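Local coordinates for methyltransferase WBDD (Escherichia coli, PDB 4AZS), which joins a kinase and a methyltransferase in one chain and regulates the length of the O-antigen polysaccharide in serotype O9a, at residues A199-L203 with K265-Y269. Residues are numbered along the deposited sequence; the frame is centred on the assembly and turned at random.
With SO4 (sulfate ion), chain I.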
# COMPACT_ATOMS: atom_id res chain seq x y z
N ALA A 199 -43.68 -12.64 -2.19
CA ALA A 199 -44.86 -12.73 -1.35
C ALA A 199 -45.13 -14.13 -0.88
O ALA A 199 -45.34 -14.36 0.30
CB ALA A 199 -46.08 -12.21 -2.11
N PHE A 200 -45.23 -15.03 -1.83
CA PHE A 200 -45.53 -16.43 -1.57
C PHE A 200 -44.36 -17.35 -1.96
O PHE A 200 -43.86 -17.26 -3.09
CB PHE A 200 -46.76 -16.86 -2.40
CG PHE A 200 -47.18 -18.30 -2.16
CD1 PHE A 200 -48.03 -18.62 -1.12
CD2 PHE A 200 -46.76 -19.31 -2.99
CE1 PHE A 200 -48.41 -19.93 -0.90
CE2 PHE A 200 -47.16 -20.63 -2.79
CZ PHE A 200 -47.97 -20.94 -1.74
N TYR A 201 -43.91 -18.19 -1.05
CA TYR A 201 -42.97 -19.26 -1.40
C TYR A 201 -43.17 -20.53 -0.58
O TYR A 201 -43.50 -20.46 0.62
CB TYR A 201 -41.48 -18.79 -1.34
CG TYR A 201 -40.92 -18.66 0.07
CD1 TYR A 201 -40.36 -19.73 0.69
CD2 TYR A 201 -40.99 -17.47 0.77
CE1 TYR A 201 -39.88 -19.65 1.96
CE2 TYR A 201 -40.49 -17.36 2.09
CZ TYR A 201 -39.94 -18.47 2.66
OH TYR A 201 -39.42 -18.48 3.93
N ARG A 202 -42.82 -21.67 -1.19
CA ARG A 202 -43.03 -23.01 -0.59
C ARG A 202 -41.89 -23.86 -1.12
O ARG A 202 -41.72 -23.93 -2.34
CB ARG A 202 -44.30 -23.66 -1.23
CG ARG A 202 -45.62 -23.73 -0.51
CD ARG A 202 -46.73 -24.25 -1.45
NE ARG A 202 -46.49 -25.62 -1.74
CZ ARG A 202 -46.91 -26.32 -2.78
NH1 ARG A 202 -47.66 -25.84 -3.77
NH2 ARG A 202 -46.55 -27.56 -2.81
N LEU A 203 -41.25 -24.65 -0.26
CA LEU A 203 -40.37 -25.74 -0.71
C LEU A 203 -41.16 -26.86 -1.39
O LEU A 203 -42.09 -27.37 -0.81
CB LEU A 203 -39.60 -26.31 0.47
CG LEU A 203 -38.60 -27.41 0.22
CD1 LEU A 203 -37.42 -26.81 -0.49
CD2 LEU A 203 -38.14 -28.10 1.52
N LYS A 265 -53.92 -18.24 5.44
CA LYS A 265 -52.96 -18.07 6.54
C LYS A 265 -51.88 -19.06 6.25
O LYS A 265 -52.16 -20.26 6.17
CB LYS A 265 -53.54 -18.48 7.88
CG LYS A 265 -54.42 -17.48 8.58
CD LYS A 265 -54.70 -17.88 10.05
CE LYS A 265 -56.06 -17.36 10.52
NZ LYS A 265 -56.32 -17.26 11.98
N PHE A 266 -50.65 -18.61 6.15
CA PHE A 266 -49.54 -19.50 5.81
C PHE A 266 -48.50 -19.41 6.91
O PHE A 266 -47.89 -18.36 7.07
CB PHE A 266 -48.93 -19.09 4.45
CG PHE A 266 -48.18 -20.20 3.76
CD1 PHE A 266 -46.87 -20.44 4.03
CD2 PHE A 266 -48.82 -21.00 2.86
CE1 PHE A 266 -46.19 -21.48 3.40
CE2 PHE A 266 -48.17 -22.02 2.22
CZ PHE A 266 -46.84 -22.26 2.47
N PHE A 267 -48.30 -20.50 7.65
CA PHE A 267 -47.32 -20.57 8.75
C PHE A 267 -46.08 -21.39 8.37
O PHE A 267 -46.20 -22.52 7.93
CB PHE A 267 -47.94 -21.22 9.97
CG PHE A 267 -48.93 -20.35 10.72
CD1 PHE A 267 -49.43 -19.14 10.19
CD2 PHE A 267 -49.39 -20.76 11.98
CE1 PHE A 267 -50.34 -18.38 10.90
CE2 PHE A 267 -50.30 -20.00 12.68
CZ PHE A 267 -50.79 -18.81 12.15
N TYR A 268 -44.90 -20.82 8.55
CA TYR A 268 -43.67 -21.54 8.41
C TYR A 268 -43.35 -22.19 9.75
O TYR A 268 -43.39 -21.54 10.79
CB TYR A 268 -42.57 -20.58 7.96
CG TYR A 268 -42.82 -20.11 6.55
CD1 TYR A 268 -42.58 -20.95 5.47
CD2 TYR A 268 -43.33 -18.85 6.29
CE1 TYR A 268 -42.80 -20.52 4.17
CE2 TYR A 268 -43.56 -18.41 4.98
CZ TYR A 268 -43.28 -19.25 3.92
OH TYR A 268 -43.54 -18.86 2.62
N TYR A 269 -43.11 -23.49 9.72
CA TYR A 269 -42.59 -24.24 10.86
C TYR A 269 -41.06 -24.25 10.76
O TYR A 269 -40.36 -24.27 11.75
CB TYR A 269 -43.10 -25.68 10.77
CG TYR A 269 -44.56 -25.83 10.68
CD1 TYR A 269 -45.40 -24.86 11.15
CD2 TYR A 269 -45.13 -26.99 10.14
CE1 TYR A 269 -46.75 -25.00 11.08
CE2 TYR A 269 -46.52 -27.14 10.10
CZ TYR A 269 -47.31 -26.14 10.57
OH TYR A 269 -48.69 -26.22 10.56
S SO4 I . -40.08 -23.56 3.16
O1 SO4 I . -40.13 -22.62 4.30
O2 SO4 I . -39.11 -24.57 3.64
O3 SO4 I . -39.54 -22.84 1.99
O4 SO4 I . -41.53 -24.05 2.78
O HOH W 1 -45.82 -18.28 1.31
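Tyr268 reaches across to Tyr201 and makes two different contacts with it at once. Its OH gives a hydrogen bond to Tyr201 O, 2.6 Å long, arriving in the carbonyl plane on a lone pair. The same OH sits over the centre of the Tyr201 ring, and the two phenols lie in an offset stack with planes 19° apart. Tyr201 CZ is 3.7 Å from Tyr268 CZ. With CG between the backbone N and the carbonyl carbon (chi1 76°), the Tyr201 ring lies on the same side as its own carbonyl, so that one hydroxyl reaches both. Water 1 closes the loop: it accepts from Tyr201 N and donates to Tyr268 OH, the latter 2.7 Å from the water oxygen.

Beside this pair, Phe266 meets Phe200 and Arg202. Phe200, with CG swung anti to the backbone N, turns its ring edge to the face of Phe266 in a T-shaped pair, planes 72° apart. Phe200 CE1 comes 3.8 Å from Phe266 CE2. The aliphatic part of Arg202 packs at the ring's far end, CG 3.5 Å from Phe266 CZ, while its NH1 is held by Leu227 O. A sulfate, probably from the crystallisation liquor, takes a nearly straight bond from Leu203 N to its O4 (3.1 Å) and brings O3 to the edge of the Tyr201 ring.

Strand 200-207 is the outermost strand at one side of the methyltransferase sheet and strand 262-268 belongs to the antiparallel sheet of the kinase, so this is a buried interface between domains. The segment axes, 9.8 Å apart at their closest, are too distant to pair as a sheet; side chains and a water join them. The buried Tyr201 N and O are thus satisfied by the water and the Tyr268 hydroxyl, whose rotation these bonds fix.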